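Tryptophanyl-tRNA synthetase (Aeropyrum pernix, PDB 3A04) catalyses the ATP-dependent attachment of L-tryptophan to tRNA(Trp), releasing AMP and diphosphate, as a class I aminoacyl-tRNA synthetase. Local coordinates at residues Tyr311-Asp316 against Glu343-Phe348; Ser304-Asp309 against His322-Cys327; Ile137-Asp142 against Ala350-Arg355; Phe85-Thr90 against Glu130-Asn135. All blocks are in the same frame, centred on the assembly; numbering follows the deposited sequence.

The four contacts run from the HIGH-motif helix of the catalytic region to the iron-sulfur cluster. Contact 4 closes first along the chain. Contact 3 then spans a long loop inside which contacts 2 and 1 interleave, their segments alternating. Contacts 1 and 2 share helix 304-313, contacts 1 and 3 share helix 334-364, and contacts 3 and 4 share helix 121-139, with centres 12, 14 and 10 Å apart respectively. Contacts 2 and 3 do not touch, their nearest atoms being about 11 Å apart. The other pairs touch directly: His312 hydrogen-bonds Lys88, His352 bonds Asn135, and Phe348 packs on Leu139. The long helix 334-364 thus ties the cluster-binding helices to the catalytic region.

Contact 1: Tyr311-Asp316 against Glu343-Phe348; sequences YHLMPD and EKLERF. With CD (cadmium ion), chain C.
Leu313, in the last turn of helix 304-313, points its side chain at helix 334-364 and gives the largest single share of the interface, 90 Å². Its CB lies 3.9 Å from Lys344 CB, while CD2 reaches 3.9 Å from Leu345 CA and 4.0 Å from Leu345 CD1. This reach follows from CG standing beside the backbone N (chi1 -59°), which turns the methyl group across the leucine opposite at a slant. The carbonyl takes part too: Leu313 O is 3.6 Å from Lys344 CD, a packing contact with the lysine methylenes.

Met314 is the first residue to leave helical backbone angles. Its chain is extended beyond CG and crosses Lys344 at about a right angle, with Met314 CG 4.1 Å from Lys344 CE. These helices belong to the region that holds the iron-sulfur cluster, whose nearest atom is about 9 Å from the methionine side chain. Asp316 then caps helix 317-328 by bonding Glu319 N through OD2.

The carboxylate of that same Glu319 forms a salt bridge with Lys344 NZ. The bend at chi2 (-75°) lays the lysine methylenes against Leu313 and Met314 on the way to Glu319. Were this lysine an alanine, Glu319 would probably lose its charge mate here, and Leu313 O and Met314 CG the methylenes that pack on them. One residue earlier on helix 334-364, Glu343 binds a cadmium ion through both carboxylate oxygens, OE1 at 2.2 Å and OE2 at 2.6 Å from the metal, and Glu346, three residues further on, adds OE1 as another ligand.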
# COMPACT_ATOMS: atom_id res chain seq x y z
N TYR A 311 31.75 -21.47 -6.96
CA TYR A 311 30.77 -20.36 -7.06
C TYR A 311 31.48 -19.01 -7.10
O TYR A 311 30.93 -18.07 -7.67
CB TYR A 311 29.81 -20.34 -5.86
CG TYR A 311 28.60 -21.18 -6.00
CD1 TYR A 311 28.72 -22.56 -6.10
CD2 TYR A 311 27.31 -20.61 -6.10
CE1 TYR A 311 27.58 -23.38 -6.27
CE2 TYR A 311 26.18 -21.41 -6.23
CZ TYR A 311 26.33 -22.79 -6.30
OH TYR A 311 25.26 -23.63 -6.44
N HIS A 312 32.67 -18.94 -6.50
CA HIS A 312 33.40 -17.66 -6.30
C HIS A 312 34.90 -17.65 -6.52
O HIS A 312 35.39 -16.74 -7.14
CB HIS A 312 33.19 -17.15 -4.86
CG HIS A 312 31.74 -16.99 -4.52
ND1 HIS A 312 31.00 -15.94 -5.00
CD2 HIS A 312 30.88 -17.79 -3.82
CE1 HIS A 312 29.75 -16.06 -4.56
NE2 HIS A 312 29.65 -17.18 -3.85
N LEU A 313 35.62 -18.53 -5.84
CA LEU A 313 37.10 -18.27 -5.63
C LEU A 313 37.99 -18.62 -6.85
O LEU A 313 39.11 -18.08 -6.99
CB LEU A 313 37.62 -19.02 -4.37
CG LEU A 313 36.94 -18.65 -3.06
CD1 LEU A 313 37.43 -19.54 -1.88
CD2 LEU A 313 36.93 -17.07 -2.82
N MET A 314 37.47 -19.51 -7.71
CA MET A 314 38.18 -19.98 -8.89
C MET A 314 37.36 -19.79 -10.17
O MET A 314 36.75 -20.73 -10.64
CB MET A 314 38.58 -21.46 -8.74
CG MET A 314 39.60 -21.69 -7.65
SD MET A 314 40.05 -23.45 -7.35
CE MET A 314 41.20 -23.26 -5.98
N PRO A 315 37.30 -18.54 -10.70
CA PRO A 315 36.60 -18.30 -11.95
C PRO A 315 37.17 -19.07 -13.14
O PRO A 315 36.48 -19.23 -14.16
CB PRO A 315 36.81 -16.80 -12.18
CG PRO A 315 37.93 -16.42 -11.23
CD PRO A 315 37.69 -17.28 -10.06
N ASP A 316 38.41 -19.49 -13.01
CA ASP A 316 39.10 -20.14 -14.14
C ASP A 316 38.66 -21.59 -14.16
O ASP A 316 38.87 -22.31 -13.19
CB ASP A 316 40.63 -20.03 -14.00
CG ASP A 316 41.36 -20.66 -15.20
OD1 ASP A 316 41.41 -19.99 -16.26
OD2 ASP A 316 41.80 -21.83 -15.08
N GLU A 343 43.92 -18.75 0.21
CA GLU A 343 44.72 -17.72 -0.45
C GLU A 343 43.97 -16.95 -1.51
O GLU A 343 44.21 -15.73 -1.76
CB GLU A 343 46.05 -18.31 -1.06
CG GLU A 343 46.98 -18.84 0.06
CD GLU A 343 47.61 -17.76 0.97
OE1 GLU A 343 47.12 -16.68 1.14
OE2 GLU A 343 48.63 -17.97 1.58
N LYS A 344 43.04 -17.65 -2.17
CA LYS A 344 42.21 -16.94 -3.14
C LYS A 344 41.28 -15.93 -2.38
O LYS A 344 41.08 -14.77 -2.80
CB LYS A 344 41.31 -17.96 -3.84
CG LYS A 344 41.98 -19.07 -4.62
CD LYS A 344 42.49 -18.50 -5.90
CE LYS A 344 43.06 -19.62 -6.79
NZ LYS A 344 43.99 -19.00 -7.79
N LEU A 345 40.70 -16.40 -1.30
CA LEU A 345 39.75 -15.57 -0.51
C LEU A 345 40.45 -14.35 0.17
O LEU A 345 39.97 -13.27 0.22
CB LEU A 345 39.11 -16.45 0.58
CG LEU A 345 38.09 -15.78 1.54
CD1 LEU A 345 36.93 -15.08 0.69
CD2 LEU A 345 37.51 -16.85 2.53
N GLU A 346 41.68 -14.53 0.63
CA GLU A 346 42.39 -13.50 1.29
C GLU A 346 42.67 -12.41 0.36
O GLU A 346 42.52 -11.25 0.69
CB GLU A 346 43.75 -14.10 1.74
CG GLU A 346 44.88 -13.08 1.79
CD GLU A 346 46.20 -13.81 2.17
OE1 GLU A 346 46.23 -14.38 3.29
OE2 GLU A 346 47.09 -13.76 1.30
N ARG A 347 43.10 -12.72 -0.84
CA ARG A 347 43.30 -11.69 -1.83
C ARG A 347 41.96 -10.99 -2.25
O ARG A 347 41.87 -9.75 -2.42
CB ARG A 347 43.88 -12.31 -3.07
CG ARG A 347 44.40 -11.26 -3.88
CD ARG A 347 45.56 -11.71 -4.58
NE ARG A 347 46.87 -11.62 -3.94
CZ ARG A 347 47.97 -11.72 -4.71
NH1 ARG A 347 47.78 -11.84 -6.03
NH2 ARG A 347 49.22 -11.69 -4.25
N PHE A 348 40.93 -11.79 -2.46
CA PHE A 348 39.62 -11.19 -2.79
C PHE A 348 39.16 -10.24 -1.64
O PHE A 348 38.82 -9.08 -1.88
CB PHE A 348 38.57 -12.27 -3.06
CG PHE A 348 37.18 -11.68 -3.14
CD1 PHE A 348 36.78 -11.02 -4.31
CD2 PHE A 348 36.38 -11.65 -2.04
CE1 PHE A 348 35.51 -10.34 -4.37
CE2 PHE A 348 35.06 -10.98 -2.13
CZ PHE A 348 34.70 -10.35 -3.27
CD CD C . 48.05 -15.83 2.98

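Contact 2: Ser304-Asp309 against His322-Cys327; sequences SVYHMD and HIYTSC. With CD (cadmium ion), chain D; SF4 (iron/sulfur cluster), chain B.
Segments 304-309 and 322-327 are helical and run nearly antiparallel, at 156°, with axes 11.1 Å apart and closest CA atoms at Tyr306 and Tyr324. Tyr306 bridges the distance. With CG anti to the backbone N (chi1 179°), its ring extends toward the other helix, and its CD1, at the ring edge, lies 4.0 Å from Ile323 CG2. Further out, Tyr306 OH comes 3.7 Å from Tyr324 CB. The two tyrosine rings meet obliquely, centroids 5.7 Å apart and planes at 48°. Both hydroxyls find their polar partners beyond the pair: Tyr306 OH bonds Pro8 O, and Tyr324 OH bonds Glu301. Asp309 adds a looser contact, OD2 lying 4.1 Å from Ile323 CG1.

The same helices line the iron-sulfur cluster. Cys327 SG binds FE2 at 2.2 Å, while Tyr306 CB lies 3.7 Å from S3 and Val305 CB the same distance from S2. Cys303, Cys334 and Cys337 also belong to this pocket, as expected for a four-cysteine cluster site. Away from the pair, His307 NE2 and two waters bind a cadmium ion.

Around the contact, helix 334-364 packs on both helices, its Ala341 against Val305 and Asp309 and its Cys337 against Ile323, and Val320 of helix 317-328 touches Tyr306 and Asp309.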
# COMPACT_ATOMS: atom_id res chain seq x y z
N SER A 304 31.74 -28.09 1.00
CA SER A 304 31.44 -26.64 0.94
C SER A 304 32.71 -25.81 0.55
O SER A 304 32.62 -24.67 0.14
CB SER A 304 30.85 -26.21 2.28
OG SER A 304 31.88 -26.12 3.22
N VAL A 305 33.91 -26.41 0.66
CA VAL A 305 35.14 -25.72 0.19
C VAL A 305 35.16 -25.71 -1.33
O VAL A 305 35.36 -24.66 -1.98
CB VAL A 305 36.41 -26.43 0.73
CG1 VAL A 305 37.70 -25.75 0.08
CG2 VAL A 305 36.43 -26.37 2.27
N TYR A 306 34.88 -26.87 -1.89
CA TYR A 306 34.82 -27.02 -3.32
C TYR A 306 33.72 -26.12 -3.90
O TYR A 306 33.90 -25.49 -4.94
CB TYR A 306 34.58 -28.50 -3.72
CG TYR A 306 34.48 -28.65 -5.22
CD1 TYR A 306 35.62 -28.46 -6.04
CD2 TYR A 306 33.24 -28.87 -5.86
CE1 TYR A 306 35.51 -28.53 -7.49
CE2 TYR A 306 33.13 -28.94 -7.29
CZ TYR A 306 34.27 -28.77 -8.08
OH TYR A 306 34.17 -28.87 -9.47
N HIS A 307 32.56 -26.06 -3.24
CA HIS A 307 31.53 -25.10 -3.72
C HIS A 307 31.94 -23.62 -3.60
O HIS A 307 31.59 -22.84 -4.44
CB HIS A 307 30.19 -25.41 -3.07
CG HIS A 307 29.59 -26.65 -3.60
ND1 HIS A 307 29.87 -27.90 -3.06
CD2 HIS A 307 28.80 -26.88 -4.68
CE1 HIS A 307 29.21 -28.83 -3.74
NE2 HIS A 307 28.57 -28.23 -4.74
N MET A 308 32.69 -23.25 -2.58
CA MET A 308 33.25 -21.89 -2.54
C MET A 308 34.15 -21.67 -3.78
O MET A 308 34.13 -20.62 -4.40
CB MET A 308 34.13 -21.70 -1.29
CG MET A 308 33.34 -21.32 -0.02
SD MET A 308 32.60 -19.66 -0.08
CE MET A 308 33.97 -18.50 0.01
N ASP A 309 35.03 -22.64 -4.10
CA ASP A 309 35.85 -22.52 -5.35
C ASP A 309 35.00 -22.42 -6.60
O ASP A 309 35.23 -21.60 -7.47
CB ASP A 309 36.76 -23.78 -5.49
CG ASP A 309 37.89 -23.79 -4.47
OD1 ASP A 309 38.26 -22.72 -3.99
OD2 ASP A 309 38.39 -24.88 -4.15
N HIS A 322 40.92 -28.86 -11.85
CA HIS A 322 42.08 -29.50 -11.25
C HIS A 322 41.83 -29.79 -9.81
O HIS A 322 42.23 -30.86 -9.30
CB HIS A 322 43.31 -28.61 -11.39
CG HIS A 322 44.56 -29.22 -10.80
ND1 HIS A 322 45.35 -30.12 -11.49
CD2 HIS A 322 45.15 -29.03 -9.59
CE1 HIS A 322 46.38 -30.46 -10.73
NE2 HIS A 322 46.28 -29.81 -9.57
N ILE A 323 41.14 -28.89 -9.09
CA ILE A 323 40.81 -29.24 -7.72
C ILE A 323 39.94 -30.50 -7.68
O ILE A 323 40.15 -31.37 -6.83
CB ILE A 323 40.07 -28.12 -6.90
CG1 ILE A 323 40.98 -26.91 -6.63
CG2 ILE A 323 39.56 -28.73 -5.55
CD1 ILE A 323 42.33 -27.24 -5.94
N TYR A 324 38.91 -30.54 -8.53
CA TYR A 324 37.96 -31.65 -8.52
C TYR A 324 38.69 -32.99 -8.82
O TYR A 324 38.51 -33.98 -8.09
CB TYR A 324 36.88 -31.39 -9.59
CG TYR A 324 35.84 -32.47 -9.67
CD1 TYR A 324 34.77 -32.48 -8.79
CD2 TYR A 324 35.93 -33.49 -10.64
CE1 TYR A 324 33.78 -33.44 -8.84
CE2 TYR A 324 34.93 -34.49 -10.71
CZ TYR A 324 33.86 -34.46 -9.80
OH TYR A 324 32.87 -35.41 -9.80
N THR A 325 39.45 -32.99 -9.91
CA THR A 325 40.23 -34.13 -10.40
C THR A 325 41.16 -34.62 -9.28
O THR A 325 41.04 -35.76 -8.83
CB THR A 325 40.99 -33.69 -11.70
OG1 THR A 325 40.03 -33.51 -12.76
CG2 THR A 325 42.13 -34.66 -12.11
N SER A 326 42.02 -33.73 -8.79
CA SER A 326 42.96 -34.06 -7.71
C SER A 326 42.32 -34.66 -6.48
O SER A 326 42.77 -35.70 -5.98
CB SER A 326 43.87 -32.87 -7.36
OG SER A 326 44.40 -32.32 -8.56
N CYS A 327 41.26 -34.01 -5.96
CA CYS A 327 40.50 -34.58 -4.86
C CYS A 327 39.88 -35.94 -5.23
O CYS A 327 39.85 -36.84 -4.40
CB CYS A 327 39.38 -33.63 -4.44
SG CYS A 327 38.29 -34.34 -3.22
CD CD D . 26.83 -28.96 -6.34
FE1 SF4 B . 39.18 -30.13 -1.19
FE2 SF4 B . 38.23 -32.63 -1.79
FE3 SF4 B . 38.75 -31.93 0.82
FE4 SF4 B . 36.71 -30.68 -0.52
S1 SF4 B . 36.90 -33.00 -0.00
S2 SF4 B . 38.25 -29.67 0.81
S3 SF4 B . 37.45 -30.58 -2.62
S4 SF4 B . 40.30 -32.20 -0.90
O HOH W 1 25.43 -28.41 -5.01
O HOH W 2 26.86 -26.94 -8.04

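Contact 3: Ile137-Asp142 against Ala350-Arg355; sequences IALGLD and AEHQSR
Ala138, the most deeply covered residue here with 87 Å², packs against His352 just before helix 121-139 ends in a Schellman motif, where Gly140 takes positive phi. The contact joins this terminus to the long helix 334-364. Ala138 CB lies 3.5 Å from His352 CE1, approaching the ring obliquely. Leu139 adds to the same corner of the imidazole, its CG being 3.8 Å from His352 CE1.

The ring, set by CG anti to the backbone N (chi1 180°), is held through both ring nitrogens. His352 NE2 bonds Asn135 OD1, one turn before the end of helix 121-139, and His352 ND1 bonds a water at 2.9 Å that lies in the ring plane. This water also accepts from Arg355 NH2 and donates to Ala138 O. A leucine in place of His352 would probably leave Asn135 OD1 without its imidazole mate and the bridging water with only Arg355 NH2 and Ala138 O of its three partners.

Arg355, bent at chi3, gives the direct polar link across the contact: its NE donates to Ala138 O at 3.1 Å with an N-H...O angle of 148°. The donor lies in the carbonyl plane, on a lone pair, although the oxygen is tilted 23° from the guanidinium plane. That helix-end carbonyl therefore takes both the arginine and the water, while Glu351 O sits over the centre of one guanidinium face, 3.6 Å above it.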
# COMPACT_ATOMS: atom_id res chain seq x y z
N ILE A 137 28.74 -1.70 -4.72
CA ILE A 137 29.62 -0.81 -5.49
C ILE A 137 31.09 -1.35 -5.48
O ILE A 137 31.77 -1.34 -6.50
CB ILE A 137 29.64 0.60 -4.81
CG1 ILE A 137 28.27 1.31 -4.88
CG2 ILE A 137 30.65 1.55 -5.50
CD1 ILE A 137 27.58 1.19 -6.18
N ALA A 138 31.53 -1.79 -4.30
CA ALA A 138 32.92 -2.28 -4.12
C ALA A 138 33.11 -3.58 -4.92
O ALA A 138 34.26 -3.90 -5.36
CB ALA A 138 33.17 -2.50 -2.65
N LEU A 139 32.01 -4.32 -5.13
CA LEU A 139 32.06 -5.48 -6.01
C LEU A 139 32.17 -5.18 -7.46
O LEU A 139 32.58 -6.05 -8.21
CB LEU A 139 30.84 -6.43 -5.80
CG LEU A 139 30.79 -7.37 -4.60
CD1 LEU A 139 29.40 -8.07 -4.50
CD2 LEU A 139 31.98 -8.49 -4.55
N GLY A 140 31.72 -4.00 -7.90
CA GLY A 140 31.89 -3.58 -9.27
C GLY A 140 30.60 -3.12 -9.93
O GLY A 140 30.58 -2.88 -11.13
N LEU A 141 29.51 -3.06 -9.17
CA LEU A 141 28.25 -2.53 -9.70
C LEU A 141 28.46 -1.02 -9.92
O LEU A 141 29.07 -0.34 -9.10
CB LEU A 141 27.08 -2.81 -8.74
CG LEU A 141 25.68 -3.04 -9.33
CD1 LEU A 141 25.59 -4.04 -10.54
CD2 LEU A 141 24.61 -3.41 -8.19
N ASP A 142 28.09 -0.52 -11.08
CA ASP A 142 28.41 0.86 -11.44
C ASP A 142 27.60 1.90 -10.64
O ASP A 142 26.35 1.89 -10.72
CB ASP A 142 28.10 0.99 -12.92
CG ASP A 142 28.39 2.43 -13.50
OD1 ASP A 142 28.45 3.42 -12.77
OD2 ASP A 142 28.42 2.54 -14.73
N ALA A 350 40.85 -8.65 0.63
CA ALA A 350 41.71 -7.49 0.80
C ALA A 350 41.46 -6.47 -0.27
O ALA A 350 41.45 -5.29 0.01
CB ALA A 350 43.27 -7.95 0.78
N GLU A 351 41.31 -6.87 -1.50
CA GLU A 351 41.05 -5.88 -2.54
C GLU A 351 39.63 -5.29 -2.33
O GLU A 351 39.41 -4.10 -2.46
CB GLU A 351 41.12 -6.51 -3.93
CG GLU A 351 42.41 -7.20 -4.23
CD GLU A 351 42.48 -7.61 -5.70
OE1 GLU A 351 42.03 -6.78 -6.53
OE2 GLU A 351 42.97 -8.73 -6.00
N HIS A 352 38.68 -6.16 -1.93
CA HIS A 352 37.29 -5.72 -1.76
C HIS A 352 37.26 -4.72 -0.59
O HIS A 352 36.68 -3.66 -0.72
CB HIS A 352 36.37 -6.90 -1.42
CG HIS A 352 34.94 -6.48 -1.23
ND1 HIS A 352 34.08 -6.26 -2.29
CD2 HIS A 352 34.23 -6.24 -0.11
CE1 HIS A 352 32.89 -5.89 -1.81
NE2 HIS A 352 32.95 -5.88 -0.48
N GLN A 353 37.86 -5.07 0.54
CA GLN A 353 37.86 -4.18 1.68
C GLN A 353 38.58 -2.84 1.47
O GLN A 353 38.18 -1.83 2.07
CB GLN A 353 38.32 -4.89 2.92
CG GLN A 353 37.34 -6.02 3.26
CD GLN A 353 37.83 -7.00 4.26
OE1 GLN A 353 38.93 -6.87 4.80
NE2 GLN A 353 37.04 -8.02 4.50
N SER A 354 39.56 -2.81 0.58
CA SER A 354 40.27 -1.55 0.25
C SER A 354 39.40 -0.62 -0.53
O SER A 354 39.68 0.58 -0.65
CB SER A 354 41.57 -1.82 -0.54
OG SER A 354 41.34 -2.29 -1.86
N ARG A 355 38.33 -1.17 -1.10
CA ARG A 355 37.46 -0.34 -1.89
C ARG A 355 36.24 0.18 -1.07
O ARG A 355 35.54 1.09 -1.52
CB ARG A 355 37.02 -1.11 -3.12
CG ARG A 355 38.10 -1.20 -4.21
CD ARG A 355 37.51 -1.67 -5.51
NE ARG A 355 37.20 -3.07 -5.42
CZ ARG A 355 38.01 -4.06 -5.82
NH1 ARG A 355 39.20 -3.78 -6.38
NH2 ARG A 355 37.61 -5.33 -5.67
O HOH W 3 35.43 -6.90 -4.75

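Contact 4: Phe85-Thr90 against Glu130-Asn135; sequences FGHKLT and EEYIAN
His87 and Tyr132 form an edge-to-face pair between the HIGH motif, which in class I synthetases helps bind ATP, and helix 121-139. The HIGH-motif helix 85-99 keeps its distance from its neighbour, the nearest CA atoms, those of His87 and Tyr132, being 8.9 Å apart, so the two rings do the bridging.

The histidine can be followed outward. CB points toward the other helix but stays more than 4.2 Å from it, and CG, placed beside the backbone N (chi1 -56°), carries the imidazole to the Tyr132 ring. Of the two ring atoms next to CG, His87 CD2 lies 4.1 Å from Tyr132 CE2, and ND1 bonds His84 N, a hold within the motif that fixes the rotation of the ring. His87 CE1 is the closest atom of all, 3.4 Å from Tyr132 OH. At the tip, NE2 bonds a water at 3.0 Å.

Tyr132 offers an edge to this imidazole: its CE2 stands 3.9 Å above the plane, over the ring centre, and the planes meet at 79°. The water bridges the pair, donating to Tyr132 OH at 2.9 Å, while the same hydroxyl bonds Ser80 O of the HIGH motif. His84 also stacks on the His87 ring, and Phe77 of strand 72-77 touches both partners, placing the pair beside the central sheet. Glu131 OE2 reaches the motif as well, bonding Phe83 N, and one turn further along Asn135 ND2 donates back to Glu131 O at 2.8 Å, with the oxygen in the amide plane and an N-H...O angle of 166°.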
# COMPACT_ATOMS: atom_id res chain seq x y z
N PHE A 85 28.44 -14.05 1.01
CA PHE A 85 28.63 -14.62 -0.33
C PHE A 85 27.34 -15.11 -1.03
O PHE A 85 27.35 -15.27 -2.23
CB PHE A 85 29.68 -15.78 -0.25
CG PHE A 85 31.10 -15.25 -0.31
CD1 PHE A 85 31.68 -14.60 0.77
CD2 PHE A 85 31.81 -15.33 -1.50
CE1 PHE A 85 33.03 -14.07 0.63
CE2 PHE A 85 33.05 -14.83 -1.63
CZ PHE A 85 33.68 -14.18 -0.57
N GLY A 86 26.27 -15.34 -0.26
CA GLY A 86 24.92 -15.58 -0.88
C GLY A 86 24.53 -14.31 -1.66
O GLY A 86 24.13 -14.36 -2.80
N HIS A 87 24.69 -13.15 -1.03
CA HIS A 87 24.33 -11.90 -1.68
C HIS A 87 25.28 -11.67 -2.82
O HIS A 87 24.87 -11.19 -3.92
CB HIS A 87 24.38 -10.71 -0.69
CG HIS A 87 23.51 -10.87 0.54
ND1 HIS A 87 24.02 -10.91 1.82
CD2 HIS A 87 22.17 -11.00 0.67
CE1 HIS A 87 23.03 -11.02 2.70
NE2 HIS A 87 21.88 -11.01 2.02
N LYS A 88 26.58 -11.99 -2.65
CA LYS A 88 27.50 -11.72 -3.74
C LYS A 88 27.12 -12.44 -5.03
O LYS A 88 27.38 -11.90 -6.13
CB LYS A 88 28.98 -12.10 -3.32
CG LYS A 88 29.99 -12.17 -4.48
CD LYS A 88 31.45 -12.36 -3.90
CE LYS A 88 32.54 -12.49 -5.01
NZ LYS A 88 32.11 -13.53 -5.94
N LEU A 89 26.62 -13.67 -4.90
CA LEU A 89 26.24 -14.44 -6.10
C LEU A 89 25.18 -13.68 -6.89
O LEU A 89 25.21 -13.66 -8.15
CB LEU A 89 25.64 -15.78 -5.67
CG LEU A 89 25.15 -16.74 -6.76
CD1 LEU A 89 26.30 -17.05 -7.63
CD2 LEU A 89 24.61 -17.99 -6.09
N THR A 90 24.21 -13.07 -6.21
CA THR A 90 23.22 -12.29 -6.94
C THR A 90 23.86 -11.08 -7.61
O THR A 90 23.61 -10.85 -8.79
CB THR A 90 22.14 -11.82 -6.02
OG1 THR A 90 21.42 -12.96 -5.61
CG2 THR A 90 21.15 -10.84 -6.74
N GLU A 130 25.33 1.33 3.83
CA GLU A 130 26.74 1.04 4.24
C GLU A 130 27.08 -0.42 4.20
O GLU A 130 28.25 -0.78 4.09
CB GLU A 130 26.91 1.50 5.69
CG GLU A 130 27.10 3.02 5.70
CD GLU A 130 27.33 3.64 7.08
OE1 GLU A 130 27.48 2.93 8.12
OE2 GLU A 130 27.32 4.88 7.10
N GLU A 131 26.07 -1.29 4.37
CA GLU A 131 26.28 -2.71 4.25
C GLU A 131 25.86 -3.25 2.85
O GLU A 131 26.56 -4.08 2.29
CB GLU A 131 25.50 -3.40 5.32
CG GLU A 131 25.85 -4.82 5.67
CD GLU A 131 27.38 -5.07 5.97
OE1 GLU A 131 28.14 -4.20 6.54
OE2 GLU A 131 27.77 -6.20 5.60
N TYR A 132 24.77 -2.80 2.27
CA TYR A 132 24.36 -3.39 1.03
C TYR A 132 24.87 -2.56 -0.13
O TYR A 132 25.65 -3.08 -0.95
CB TYR A 132 22.82 -3.61 1.00
CG TYR A 132 22.50 -4.82 1.88
CD1 TYR A 132 22.50 -4.73 3.29
CD2 TYR A 132 22.40 -6.05 1.33
CE1 TYR A 132 22.28 -5.86 4.09
CE2 TYR A 132 22.16 -7.16 2.12
CZ TYR A 132 22.14 -7.06 3.47
OH TYR A 132 21.88 -8.19 4.17
N ILE A 133 24.41 -1.30 -0.27
CA ILE A 133 24.81 -0.56 -1.47
C ILE A 133 26.36 -0.44 -1.55
O ILE A 133 26.94 -0.60 -2.64
CB ILE A 133 24.12 0.82 -1.57
CG1 ILE A 133 22.59 0.59 -1.75
CG2 ILE A 133 24.68 1.64 -2.75
CD1 ILE A 133 21.70 1.84 -1.46
N ALA A 134 26.99 -0.12 -0.43
CA ALA A 134 28.44 0.09 -0.47
C ALA A 134 29.15 -1.20 -0.87
O ALA A 134 30.03 -1.15 -1.68
CB ALA A 134 28.97 0.67 0.84
N ASN A 135 28.72 -2.36 -0.35
CA ASN A 135 29.36 -3.62 -0.82
C ASN A 135 29.10 -3.93 -2.28
O ASN A 135 29.94 -4.44 -3.00
CB ASN A 135 28.93 -4.79 0.05
CG ASN A 135 29.81 -4.90 1.29
OD1 ASN A 135 31.00 -5.08 1.16
ND2 ASN A 135 29.23 -4.77 2.45
O HOH W 4 19.57 -9.72 3.47